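Local coordinates for toluene, o-xylene monooxygenase oxygenase subunit (Pseudomonas stutzeri, PDB 2INC), which forms part of the oxygenase component of a monooxygenase that probably hydroxylates aromatic hydrocarbons such as toluene and o-xylene, at residues R77-N80 against L81-G85; E87-V90 against Q91-D95; I144-C147 against A148-T152; G244-A247 against Q248-R252; A254-H257 against R258-S261. One frame throughout, in Å; residues are numbered along the deposited sequence.

Contact 1: R77-N80 against L81-G85; sequences RTYN and LLQDG
Tyr79 and Gln83, one helical turn apart, meet with the ring flat against an aliphatic chain. Gln83 CG lies over one face of the Tyr79 ring, 3.8 Å from its centroid and displaced toward the rim, a clear CH-pi contact. The ring is in position because CG of Tyr79 stands opposite the backbone N (chi1 177°); the Gln83 chain bends at chi2, and its amide plane lies 62° from the ring. Neither polar end spends itself on the other: Tyr79 OH bonds Asp154 and an aromatic side chain of another protein's chain, while Gln83 NE2 bonds Asp253. A leucine in place of Tyr79 would probably leave Gln83 CG without its aromatic face and Asp154 without the hydroxyl. On a second flank Arg77 and Leu81 run side by side, with NH1 of Arg77 3.7 Å from CD1 of Leu81, and the guanidinium continues to a salt bridge with Glu20. Beneath both pairs runs the backbone ladder, in which Asp84 N meets Asn80 O at 2.8 Å. Tyr79 packs on Ala153 and Tyr150 of helix 142-172, whereas Leu82 and Gln83 rest on Arg256 of helix 241-268.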
loop_
_atom_site.group_PDB
_atom_site.type_symbol
_atom_site.label_atom_id
_atom_site.label_comp_id
_atom_site.label_asym_id
_atom_site.label_seq_id
_atom_site.Cartn_x
_atom_site.Cartn_y
_atom_site.Cartn_z
ATOM N N ARG B 77 -7.860 8.957 7.367
ATOM C CA ARG B 77 -7.713 7.806 6.495
ATOM C C ARG B 77 -9.081 7.291 6.058
ATOM O O ARG B 77 -9.271 6.928 4.893
ATOM C CB ARG B 77 -6.908 6.719 7.204
ATOM C CG ARG B 77 -6.615 5.524 6.346
ATOM C CD ARG B 77 -5.923 4.461 7.241
ATOM N NE ARG B 77 -6.846 3.915 8.239
ATOM C CZ ARG B 77 -7.776 2.988 7.993
ATOM N NH1 ARG B 77 -7.921 2.455 6.768
ATOM N NH2 ARG B 77 -8.556 2.549 8.981
ATOM N N THR B 78 -10.029 7.252 7.003
ATOM C CA THR B 78 -11.342 6.653 6.714
ATOM C C THR B 78 -12.246 7.693 5.987
ATOM O O THR B 78 -13.058 7.323 5.148
ATOM C CB THR B 78 -11.975 6.045 7.940
ATOM O OG1 THR B 78 -12.037 7.018 8.974
ATOM C CG2 THR B 78 -11.145 4.852 8.452
ATOM N N TYR B 79 -12.013 8.979 6.215
ATOM C CA TYR B 79 -12.684 10.045 5.460
ATOM C C TYR B 79 -12.346 9.898 3.993
ATOM O O TYR B 79 -13.236 9.926 3.139
ATOM C CB TYR B 79 -12.235 11.446 5.934
ATOM C CG TYR B 79 -12.877 12.565 5.096
ATOM C CD1 TYR B 79 -12.232 13.084 3.963
ATOM C CD2 TYR B 79 -14.140 13.072 5.426
ATOM C CE1 TYR B 79 -12.825 14.121 3.189
ATOM C CE2 TYR B 79 -14.742 14.063 4.660
ATOM C CZ TYR B 79 -14.102 14.570 3.550
ATOM O OH TYR B 79 -14.750 15.564 2.794
ATOM N N ASN B 80 -11.059 9.772 3.663
ATOM C CA ASN B 80 -10.692 9.708 2.238
ATOM C C ASN B 80 -11.165 8.392 1.590
ATOM O O ASN B 80 -11.598 8.383 0.414
ATOM C CB ASN B 80 -9.216 9.887 2.012
ATOM C CG ASN B 80 -8.730 11.309 2.244
ATOM O OD1 ASN B 80 -7.688 11.494 2.855
ATOM N ND2 ASN B 80 -9.440 12.299 1.736
ATOM N N LEU B 81 -11.142 7.278 2.326
ATOM C CA LEU B 81 -11.707 6.048 1.781
ATOM C C LEU B 81 -13.195 6.213 1.443
ATOM O O LEU B 81 -13.650 5.824 0.362
ATOM C CB LEU B 81 -11.564 4.869 2.747
ATOM C CG LEU B 81 -10.204 4.188 2.758
ATOM C CD1 LEU B 81 -10.165 3.203 3.948
ATOM C CD2 LEU B 81 -9.990 3.437 1.430
ATOM N N LEU B 82 -13.939 6.799 2.364
ATOM C CA LEU B 82 -15.385 6.932 2.234
ATOM C C LEU B 82 -15.667 7.849 1.071
ATOM O O LEU B 82 -16.482 7.543 0.184
ATOM C CB LEU B 82 -15.941 7.558 3.517
ATOM C CG LEU B 82 -17.444 7.553 3.869
ATOM C CD1 LEU B 82 -17.795 8.832 4.580
ATOM C CD2 LEU B 82 -18.389 7.315 2.787
ATOM N N GLN B 83 -14.996 8.992 1.071
ATOM C CA GLN B 83 -15.302 10.006 0.060
ATOM C C GLN B 83 -14.742 9.742 -1.329
ATOM O O GLN B 83 -15.305 10.202 -2.322
ATOM C CB GLN B 83 -14.918 11.393 0.541
ATOM C CG GLN B 83 -15.700 11.855 1.742
ATOM C CD GLN B 83 -17.185 12.016 1.487
ATOM O OE1 GLN B 83 -17.908 11.038 1.350
ATOM N NE2 GLN B 83 -17.665 13.255 1.503
ATOM N N ASP B 84 -13.646 8.996 -1.423
ATOM C CA ASP B 84 -13.247 8.506 -2.725
ATOM C C ASP B 84 -14.313 7.547 -3.290
ATOM O O ASP B 84 -14.581 7.579 -4.474
ATOM C CB ASP B 84 -11.878 7.838 -2.651
ATOM C CG ASP B 84 -11.347 7.479 -3.988
ATOM O OD1 ASP B 84 -11.122 8.395 -4.842
ATOM O OD2 ASP B 84 -11.109 6.280 -4.170
ATOM N N GLY B 85 -14.947 6.701 -2.466
ATOM C CA GLY B 85 -16.072 5.879 -3.017
ATOM C C GLY B 85 -17.234 6.744 -3.512
ATOM O O GLY B 85 -17.700 6.614 -4.648
#

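Contact 2: E87-V90 against Q91-D95; sequences ESYV and QGLFD
Val90 and Phe94 lie side by side on one flank of helix 76-99, with the Val90 carbonyl between them. Val90 O accepts the backbone N of Phe94 at 2.9 Å in a nearly straight bond, and it also sits over a face of the Phe94 ring. The same face receives CG1 of Val90, 3.8 Å from the ring centroid, in a CH-pi contact made possible by the methyl standing opposite the backbone N (chi1 170°). The other rungs are less uniform. Tyr89 O takes the N of Leu93 at 3.0 Å, whereas the N of Gly92 reaches Ser88 O from well above the carbonyl plane, 42° out of it. Gln91 O in turn accepts Asp95 N. Among the side chains, Ser88 OG bonds Asp84 O one turn back, and Glu87 OE1 is held by a salt bridge to Arg157. The second oxygen, Glu87 OE2, lies 2.9 Å from Gln91 NE2, with carboxylate and amide planes 55° apart. Asp95 OD1 finds its partner in the backbone of another protein's chain. Leu93 CD1 rests 3.6 Å from CZ of Tyr89, an apolar pair that packs on Leu245. The i to i+4 ladder is that of any alpha-helix; its apolar flanks, turned to helices 142-172 and 241-268, are consistent with a long helix of the bundle expected of the ferritin clan.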
loop_
_atom_site.group_PDB
_atom_site.type_symbol
_atom_site.label_atom_id
_atom_site.label_comp_id
_atom_site.label_asym_id
_atom_site.label_seq_id
_atom_site.Cartn_x
_atom_site.Cartn_y
_atom_site.Cartn_z
ATOM N N GLU B 87 -17.162 9.914 -4.377
ATOM C CA GLU B 87 -16.776 10.679 -5.578
ATOM C C GLU B 87 -16.677 9.813 -6.814
ATOM O O GLU B 87 -16.843 10.340 -7.901
ATOM C CB GLU B 87 -15.459 11.445 -5.432
ATOM C CG GLU B 87 -15.561 12.700 -4.593
ATOM C CD GLU B 87 -16.578 13.756 -5.139
ATOM O OE1 GLU B 87 -17.785 13.651 -4.818
ATOM O OE2 GLU B 87 -16.142 14.705 -5.861
ATOM N N SER B 88 -16.363 8.507 -6.664
ATOM C CA SER B 88 -16.385 7.603 -7.838
ATOM C C SER B 88 -17.817 7.549 -8.323
ATOM O O SER B 88 -18.068 7.462 -9.506
ATOM C CB SER B 88 -15.946 6.194 -7.452
ATOM O OG SER B 88 -14.560 6.188 -7.135
ATOM N N TYR B 89 -18.766 7.555 -7.388
ATOM C CA TYR B 89 -20.161 7.571 -7.765
ATOM C C TYR B 89 -20.590 8.880 -8.468
ATOM O O TYR B 89 -21.143 8.858 -9.571
ATOM C CB TYR B 89 -21.023 7.268 -6.545
ATOM C CG TYR B 89 -22.495 7.517 -6.744
ATOM C CD1 TYR B 89 -23.246 6.757 -7.660
ATOM C CD2 TYR B 89 -23.152 8.478 -6.012
ATOM C CE1 TYR B 89 -24.595 7.005 -7.856
ATOM C CE2 TYR B 89 -24.493 8.743 -6.217
ATOM C CZ TYR B 89 -25.210 7.981 -7.137
ATOM O OH TYR B 89 -26.554 8.180 -7.317
ATOM N N VAL B 90 -20.354 10.010 -7.843
ATOM C CA VAL B 90 -20.741 11.283 -8.448
ATOM C C VAL B 90 -20.023 11.529 -9.748
ATOM O O VAL B 90 -20.644 11.948 -10.731
ATOM C CB VAL B 90 -20.521 12.463 -7.446
ATOM C CG1 VAL B 90 -20.694 13.802 -8.161
ATOM C CG2 VAL B 90 -21.489 12.317 -6.329
ATOM N N GLN B 91 -18.736 11.239 -9.801
ATOM C CA GLN B 91 -18.007 11.505 -11.027
ATOM C C GLN B 91 -18.457 10.528 -12.132
ATOM O O GLN B 91 -18.535 10.919 -13.286
ATOM C CB GLN B 91 -16.472 11.600 -10.824
ATOM C CG GLN B 91 -16.049 12.511 -9.579
ATOM C CD GLN B 91 -16.238 14.072 -9.736
ATOM O OE1 GLN B 91 -15.850 14.669 -10.748
ATOM N NE2 GLN B 91 -16.823 14.719 -8.714
ATOM N N GLY B 92 -18.861 9.311 -11.763
ATOM C CA GLY B 92 -19.458 8.448 -12.731
ATOM C C GLY B 92 -20.741 9.027 -13.291
ATOM O O GLY B 92 -20.942 8.981 -14.507
ATOM N N LEU B 93 -21.634 9.513 -12.413
ATOM C CA LEU B 93 -22.873 10.175 -12.850
ATOM C C LEU B 93 -22.587 11.277 -13.801
ATOM O O LEU B 93 -23.220 11.357 -14.849
ATOM C CB LEU B 93 -23.649 10.813 -11.713
ATOM C CG LEU B 93 -24.488 9.817 -10.929
ATOM C CD1 LEU B 93 -25.160 10.489 -9.694
ATOM C CD2 LEU B 93 -25.521 9.168 -11.889
ATOM N N PHE B 94 -21.666 12.155 -13.438
ATOM C CA PHE B 94 -21.309 13.259 -14.340
ATOM C C PHE B 94 -20.845 12.710 -15.686
ATOM O O PHE B 94 -21.211 13.231 -16.747
ATOM C CB PHE B 94 -20.194 14.101 -13.744
ATOM C CG PHE B 94 -20.618 14.943 -12.531
ATOM C CD1 PHE B 94 -19.660 15.710 -11.858
ATOM C CD2 PHE B 94 -21.937 14.958 -12.080
ATOM C CE1 PHE B 94 -19.994 16.475 -10.779
ATOM C CE2 PHE B 94 -22.296 15.741 -10.950
ATOM C CZ PHE B 94 -21.314 16.512 -10.330
ATOM N N ASP B 95 -19.993 11.679 -15.646
ATOM C CA ASP B 95 -19.377 11.193 -16.882
ATOM C C ASP B 95 -20.451 10.536 -17.716
ATOM O O ASP B 95 -20.572 10.784 -18.880
ATOM C CB ASP B 95 -18.281 10.206 -16.527
ATOM C CG ASP B 95 -17.533 9.641 -17.720
ATOM O OD1 ASP B 95 -17.368 10.324 -18.766
ATOM O OD2 ASP B 95 -16.961 8.528 -17.526
#

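Contact 3: I144-C147 against A148-T152; sequences ITNC and ATYET
Ile144 begins the turn with a weak bond, its carbonyl O lying 3.3 Å from Ala148 N, while its side chain heads away to Leu264 and Phe68. Thr145 is gripped more firmly: Thr145 O accepts Thr149 N at 2.9 Å, and Thr149 OG1 stands 3.0 Å from the same Thr145 O, with His136 also close to that hydroxyl. The hydroxyl of Thr145 bonds the His136 carbonyl, so both threonines lean on the end of helix 121-138. The Asn146 carbonyl is shared between a bond and a ring. Asn146 O receives Tyr150 N, and the Tyr150 ring lays one face against the same oxygen, CD1 of Tyr150 coming within 3.2 Å of Asn146 O. The ring swings back over the preceding turn because its CG lies beside the backbone N (chi1 -55°); Tyr150 OH goes on to a polar side chain of another protein's chain. All of this belongs to helix 142-172, a core helix of the bundle expected of the ferritin clan, and every residue making the contact is buried. Cys147 comes last: its O accepts Glu151 N in a bent bond (143° at the hydrogen), and its side chain packs on Trp260 of helix 241-268. Glu151 carries its carboxylate across to Asn216. Just after Cys147, Ala148 O takes both Thr152 OG1, at 2.6 Å, and Thr152 N, from opposite faces of its carbonyl plane.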
loop_
_atom_site.group_PDB
_atom_site.type_symbol
_atom_site.label_atom_id
_atom_site.label_comp_id
_atom_site.label_asym_id
_atom_site.label_seq_id
_atom_site.Cartn_x
_atom_site.Cartn_y
_atom_site.Cartn_z
ATOM N N ILE B 144 -13.968 17.615 18.686
ATOM C CA ILE B 144 -14.992 18.527 18.149
ATOM C C ILE B 144 -14.388 19.191 16.899
ATOM O O ILE B 144 -15.014 19.191 15.838
ATOM C CB ILE B 144 -15.377 19.607 19.148
ATOM C CG1 ILE B 144 -16.014 18.986 20.384
ATOM C CG2 ILE B 144 -16.395 20.592 18.539
ATOM C CD1 ILE B 144 -16.156 20.059 21.525
ATOM N N THR B 145 -13.190 19.748 17.022
ATOM C CA THR B 145 -12.477 20.275 15.837
ATOM C C THR B 145 -12.429 19.327 14.609
ATOM O O THR B 145 -12.675 19.771 13.472
ATOM C CB THR B 145 -11.038 20.714 16.193
ATOM O OG1 THR B 145 -11.110 21.885 16.981
ATOM C CG2 THR B 145 -10.238 20.980 14.901
ATOM N N ASN B 146 -12.137 18.040 14.808
ATOM C CA ASN B 146 -12.036 17.140 13.675
ATOM C C ASN B 146 -13.370 16.943 12.948
ATOM O O ASN B 146 -13.369 16.875 11.735
ATOM C CB ASN B 146 -11.462 15.799 14.063
ATOM C CG ASN B 146 -9.996 15.853 14.411
ATOM O OD1 ASN B 146 -9.433 14.833 14.797
ATOM N ND2 ASN B 146 -9.370 17.040 14.292
ATOM N N CYS B 147 -14.493 16.847 13.669
ATOM C CA CYS B 147 -15.794 16.803 12.997
ATOM C C CYS B 147 -15.962 18.033 12.067
ATOM O O CYS B 147 -16.481 17.883 10.975
ATOM C CB CYS B 147 -16.892 16.792 13.991
ATOM S SG CYS B 147 -16.874 15.233 14.843
ATOM N N ALA B 148 -15.582 19.218 12.545
ATOM C CA ALA B 148 -15.644 20.478 11.750
ATOM C C ALA B 148 -14.669 20.490 10.540
ATOM O O ALA B 148 -14.997 21.051 9.446
ATOM C CB ALA B 148 -15.405 21.749 12.705
ATOM N N THR B 149 -13.483 19.888 10.727
ATOM C CA THR B 149 -12.501 19.672 9.653
ATOM C C THR B 149 -13.136 18.894 8.512
ATOM O O THR B 149 -13.124 19.347 7.405
ATOM C CB THR B 149 -11.218 18.892 10.155
ATOM O OG1 THR B 149 -10.616 19.619 11.276
ATOM C CG2 THR B 149 -10.150 18.793 8.964
ATOM N N TYR B 150 -13.713 17.729 8.800
ATOM C CA TYR B 150 -14.256 16.875 7.718
ATOM C C TYR B 150 -15.531 17.504 7.128
ATOM O O TYR B 150 -15.798 17.385 5.946
ATOM C CB TYR B 150 -14.470 15.423 8.209
ATOM C CG TYR B 150 -13.169 14.869 8.792
ATOM C CD1 TYR B 150 -13.166 14.227 10.034
ATOM C CD2 TYR B 150 -11.947 15.070 8.138
ATOM C CE1 TYR B 150 -11.971 13.748 10.587
ATOM C CE2 TYR B 150 -10.701 14.614 8.727
ATOM C CZ TYR B 150 -10.759 13.935 9.954
ATOM O OH TYR B 150 -9.567 13.481 10.574
ATOM N N GLU B 151 -16.246 18.281 7.929
ATOM C CA GLU B 151 -17.449 18.944 7.433
ATOM C C GLU B 151 -17.024 20.072 6.490
ATOM O O GLU B 151 -17.653 20.340 5.478
ATOM C CB GLU B 151 -18.249 19.463 8.636
ATOM C CG GLU B 151 -19.392 20.461 8.263
ATOM C CD GLU B 151 -20.164 20.948 9.503
ATOM O OE1 GLU B 151 -20.360 20.138 10.425
ATOM O OE2 GLU B 151 -20.606 22.117 9.494
ATOM N N THR B 152 -15.957 20.747 6.836
ATOM C CA THR B 152 -15.438 21.823 5.951
ATOM C C THR B 152 -15.080 21.239 4.580
ATOM O O THR B 152 -15.380 21.845 3.525
ATOM C CB THR B 152 -14.231 22.529 6.588
ATOM O OG1 THR B 152 -14.679 23.107 7.831
ATOM C CG2 THR B 152 -13.762 23.665 5.716
#

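Contact 4: G244-A247 against Q248-R252; sequences GLLA and QAQKR
Gln250 lays its whole length over the turn that begins at Leu246, and its atoms can be taken in order. CB, held by the main-chain bond from Gln250 N to Leu246 O (2.9 Å), stands 3.6 Å from that same Leu246 O. CG comes closer, 3.2 Å from Leu246 O, because it lies beside the backbone N (chi1 -64°) and so turns back toward the carbonyl of the preceding turn. From there the chain runs extended (chi2 171°), carrying CD past the carbonyl to 4.1 Å from Leu246 CG. At the fork the amide divides: OE1 lies 3.9 Å from Ala247 CA, and NE2 rests against the branch of Leu246, 3.8 Å from its CG and scarcely farther from its CD1. The stretch is part of helix 241-268, in what is by family a ferritin-like bundle, and here Gln250 also meets Trp158 and His161 of helix 142-172 and Leu228 of helix 208-237. With an alanine here the amide against Leu246 is gone, which is likely to open a gap beside Trp158 and His161. On the flank facing the second subunit, Gln248 reaches across to it, NE2 bonded to the carbonyl of Gln96 of that subunit, and Ala249 packs on the same Gln96. Lys251, whose N bonds Ala247 O at 2.9 Å, leads its amine away to a salt bridge with Glu225 and a hydrogen bond with Gln229.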
loop_
_atom_site.group_PDB
_atom_site.type_symbol
_atom_site.label_atom_id
_atom_site.label_comp_id
_atom_site.label_asym_id
_atom_site.label_seq_id
_atom_site.Cartn_x
_atom_site.Cartn_y
_atom_site.Cartn_z
ATOM N N GLY B 244 -31.162 15.665 -9.276
ATOM C CA GLY B 244 -31.944 14.837 -8.332
ATOM C C GLY B 244 -30.954 13.930 -7.622
ATOM O O GLY B 244 -30.909 13.903 -6.408
ATOM N N LEU B 245 -30.096 13.261 -8.381
ATOM C CA LEU B 245 -29.116 12.345 -7.750
ATOM C C LEU B 245 -27.974 13.021 -6.994
ATOM O O LEU B 245 -27.564 12.530 -5.949
ATOM C CB LEU B 245 -28.552 11.375 -8.791
ATOM C CG LEU B 245 -29.578 10.377 -9.321
ATOM C CD1 LEU B 245 -28.970 9.617 -10.505
ATOM C CD2 LEU B 245 -30.045 9.395 -8.221
ATOM N N LEU B 246 -27.433 14.094 -7.574
ATOM C CA LEU B 246 -26.372 14.890 -6.966
ATOM C C LEU B 246 -26.797 15.388 -5.572
ATOM O O LEU B 246 -26.023 15.286 -4.597
ATOM C CB LEU B 246 -26.055 16.095 -7.870
ATOM C CG LEU B 246 -24.900 16.985 -7.391
ATOM C CD1 LEU B 246 -23.660 16.065 -7.161
ATOM C CD2 LEU B 246 -24.561 18.123 -8.445
ATOM N N ALA B 247 -28.008 15.930 -5.466
ATOM C CA ALA B 247 -28.470 16.504 -4.224
ATOM C C ALA B 247 -28.649 15.411 -3.174
ATOM O O ALA B 247 -28.342 15.576 -1.978
ATOM C CB ALA B 247 -29.808 17.305 -4.475
ATOM N N GLN B 248 -29.147 14.261 -3.605
ATOM C CA GLN B 248 -29.278 13.135 -2.652
ATOM C C GLN B 248 -27.881 12.664 -2.176
ATOM O O GLN B 248 -27.720 12.307 -1.000
ATOM C CB GLN B 248 -30.036 11.992 -3.332
ATOM C CG GLN B 248 -30.240 10.767 -2.446
ATOM C CD GLN B 248 -31.035 9.705 -3.173
ATOM O OE1 GLN B 248 -31.533 9.961 -4.268
ATOM N NE2 GLN B 248 -31.163 8.514 -2.574
ATOM N N ALA B 249 -26.882 12.661 -3.098
ATOM C CA ALA B 249 -25.500 12.278 -2.766
ATOM C C ALA B 249 -24.931 13.244 -1.721
ATOM O O ALA B 249 -24.265 12.848 -0.787
ATOM C CB ALA B 249 -24.648 12.301 -3.981
ATOM N N GLN B 250 -25.193 14.520 -1.897
ATOM C CA GLN B 250 -24.704 15.555 -0.971
ATOM C C GLN B 250 -25.407 15.466 0.366
ATOM O O GLN B 250 -24.805 15.695 1.414
ATOM C CB GLN B 250 -24.866 16.943 -1.604
ATOM C CG GLN B 250 -24.027 17.116 -2.843
ATOM C CD GLN B 250 -24.335 18.408 -3.637
ATOM O OE1 GLN B 250 -25.435 18.931 -3.564
ATOM N NE2 GLN B 250 -23.377 18.877 -4.435
ATOM N N LYS B 251 -26.678 15.130 0.354
ATOM C CA LYS B 251 -27.427 14.982 1.584
ATOM C C LYS B 251 -26.822 13.914 2.507
ATOM O O LYS B 251 -27.026 13.961 3.701
ATOM C CB LYS B 251 -28.892 14.649 1.267
ATOM C CG LYS B 251 -29.828 14.838 2.446
ATOM C CD LYS B 251 -30.567 16.155 2.349
ATOM C CE LYS B 251 -31.235 16.512 3.676
ATOM N NZ LYS B 251 -32.675 16.109 3.727
ATOM N N ARG B 252 -26.128 12.922 1.952
ATOM C CA ARG B 252 -25.464 11.905 2.768
ATOM C C ARG B 252 -24.400 12.576 3.667
ATOM O O ARG B 252 -24.225 12.189 4.827
ATOM C CB ARG B 252 -24.778 10.881 1.883
ATOM C CG ARG B 252 -25.767 9.968 1.096
ATOM C CD ARG B 252 -25.025 9.002 0.118
ATOM N NE ARG B 252 -24.282 7.934 0.802
ATOM C CZ ARG B 252 -24.794 6.732 1.106
ATOM N NH1 ARG B 252 -26.059 6.419 0.830
ATOM N NH2 ARG B 252 -24.037 5.833 1.700
#

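Contact 5: A254-H257 against R258-S261; sequences AERH and RRWS
His257 O is gripped twice by Ser261, through OG at 2.9 Å and through N at 3.0 Å, the two donors arriving from opposite faces of the carbonyl plane. The hydroxyl stands well above that plane, and Asn216 is its further partner. Trp260 adds a flat wall: its indole has CD1 3.5 Å from His257 O, which lies over one face of the ring, a place reached because CG is wedged between backbone N and carbonyl carbon (chi1 83°). Next to it, Arg259 folds its guanidinium back, one face over Arg256 CA, with CZ of Arg259 3.7 Å from that CA. This is a stretch of helix 241-268, one face of it buried in the helical bundle expected of the ferritin clan. Arg256 and Arg259 have NH2 atoms only 4.8 Å apart, yet carboxylates probably offset the like charges: Asp253 and Asp154 for Arg256, Asp72 for Arg259. His257 bonds Asp154 through NE2 and Lys220 through ND1, while Arg258 extends from CG to NE toward salt bridges with Glu224 and Glu225 on helix 208-237.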
loop_
_atom_site.group_PDB
_atom_site.type_symbol
_atom_site.label_atom_id
_atom_site.label_comp_id
_atom_site.label_asym_id
_atom_site.label_seq_id
_atom_site.Cartn_x
_atom_site.Cartn_y
_atom_site.Cartn_z
ATOM N N ALA B 254 -24.612 15.773 4.566
ATOM C CA ALA B 254 -25.385 16.588 5.505
ATOM C C ALA B 254 -25.900 15.735 6.677
ATOM O O ALA B 254 -25.897 16.183 7.815
ATOM C CB ALA B 254 -26.541 17.259 4.786
ATOM N N GLU B 255 -26.371 14.531 6.377
ATOM C CA GLU B 255 -26.813 13.617 7.439
ATOM C C GLU B 255 -25.682 13.302 8.418
ATOM O O GLU B 255 -25.918 13.258 9.603
ATOM C CB GLU B 255 -27.376 12.338 6.825
ATOM C CG GLU B 255 -28.781 12.513 6.211
ATOM C CD GLU B 255 -29.028 11.519 5.009
ATOM O OE1 GLU B 255 -28.406 10.412 4.944
ATOM O OE2 GLU B 255 -29.854 11.847 4.125
ATOM N N ARG B 256 -24.467 13.111 7.916
ATOM C CA ARG B 256 -23.286 12.941 8.783
ATOM C C ARG B 256 -23.021 14.132 9.728
ATOM O O ARG B 256 -22.769 13.959 10.926
ATOM C CB ARG B 256 -22.040 12.656 7.944
ATOM C CG ARG B 256 -20.851 12.242 8.786
ATOM C CD ARG B 256 -19.737 11.610 7.962
ATOM N NE ARG B 256 -19.306 12.471 6.834
ATOM C CZ ARG B 256 -19.643 12.210 5.584
ATOM N NH1 ARG B 256 -19.266 12.982 4.568
ATOM N NH2 ARG B 256 -20.392 11.158 5.343
ATOM N N HIS B 257 -23.049 15.352 9.175
ATOM C CA HIS B 257 -22.894 16.534 9.981
ATOM C C HIS B 257 -23.962 16.605 11.077
ATOM O O HIS B 257 -23.661 16.993 12.198
ATOM C CB HIS B 257 -22.975 17.786 9.115
ATOM C CG HIS B 257 -22.049 17.748 7.933
ATOM N ND1 HIS B 257 -22.259 18.508 6.796
ATOM C CD2 HIS B 257 -20.951 16.987 7.681
ATOM C CE1 HIS B 257 -21.294 18.262 5.919
ATOM N NE2 HIS B 257 -20.494 17.331 6.423
ATOM N N ARG B 258 -25.199 16.245 10.743
ATOM C CA ARG B 258 -26.261 16.269 11.762
ATOM C C ARG B 258 -25.989 15.223 12.846
ATOM O O ARG B 258 -26.312 15.435 14.018
ATOM C CB ARG B 258 -27.642 16.048 11.123
ATOM C CG ARG B 258 -28.215 17.255 10.394
ATOM C CD ARG B 258 -29.416 16.837 9.551
ATOM N NE ARG B 258 -29.658 17.816 8.483
ATOM C CZ ARG B 258 -30.720 17.771 7.698
ATOM N NH1 ARG B 258 -31.613 16.805 7.881
ATOM N NH2 ARG B 258 -30.877 18.676 6.727
ATOM N N ARG B 259 -25.439 14.088 12.459
ATOM C CA ARG B 259 -25.119 13.043 13.448
ATOM C C ARG B 259 -24.117 13.507 14.519
ATOM O O ARG B 259 -24.326 13.282 15.710
ATOM C CB ARG B 259 -24.609 11.785 12.777
ATOM C CG ARG B 259 -25.726 10.963 12.064
ATOM C CD ARG B 259 -25.271 9.543 11.807
ATOM N NE ARG B 259 -24.160 9.454 10.852
ATOM C CZ ARG B 259 -24.307 9.427 9.528
ATOM N NH1 ARG B 259 -25.505 9.551 8.992
ATOM N NH2 ARG B 259 -23.253 9.312 8.728
ATOM N N TRP B 260 -23.044 14.185 14.117
ATOM C CA TRP B 260 -22.078 14.659 15.102
ATOM C C TRP B 260 -22.617 15.870 15.844
ATOM O O TRP B 260 -22.309 16.028 17.040
ATOM C CB TRP B 260 -20.672 14.874 14.531
ATOM C CG TRP B 260 -20.373 16.202 13.817
ATOM C CD1 TRP B 260 -20.250 16.390 12.477
ATOM C CD2 TRP B 260 -20.023 17.457 14.429
ATOM N NE1 TRP B 260 -19.896 17.716 12.206
ATOM C CE2 TRP B 260 -19.762 18.379 13.389
ATOM C CE3 TRP B 260 -19.921 17.911 15.760
ATOM C CZ2 TRP B 260 -19.393 19.667 13.639
ATOM C CZ3 TRP B 260 -19.594 19.198 16.002
ATOM C CH2 TRP B 260 -19.321 20.079 14.958
ATOM N N SER B 261 -23.440 16.694 15.165
ATOM C CA SER B 261 -24.040 17.872 15.810
ATOM C C SER B 261 -24.988 17.388 16.927
ATOM O O SER B 261 -24.989 17.937 18.026
ATOM C CB SER B 261 -24.782 18.747 14.812
ATOM O OG SER B 261 -23.887 19.302 13.867
#

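How the contacts relate
Taken from the N terminus, the five contacts follow one another in series; each spans a turn or so of a single helix, so none closes a long loop and none nests in or crosses another. Contacts 1 and 2 are successive stretches of helix 76-99, contact 3 opens helix 142-172, and contacts 4 and 5 share helix 241-268. Ties form between helices: contact 1 meets contact 3 through Tyr79 and Tyr150 and contact 5 through Arg256, contact 2 packs on contact 4, and contact 3 on contact 5, their centres about 11 Å apart. Contacts 2 and 4 also touch the second subunit, so this end of the three-helix group lies at the interface between the two copies of this protein.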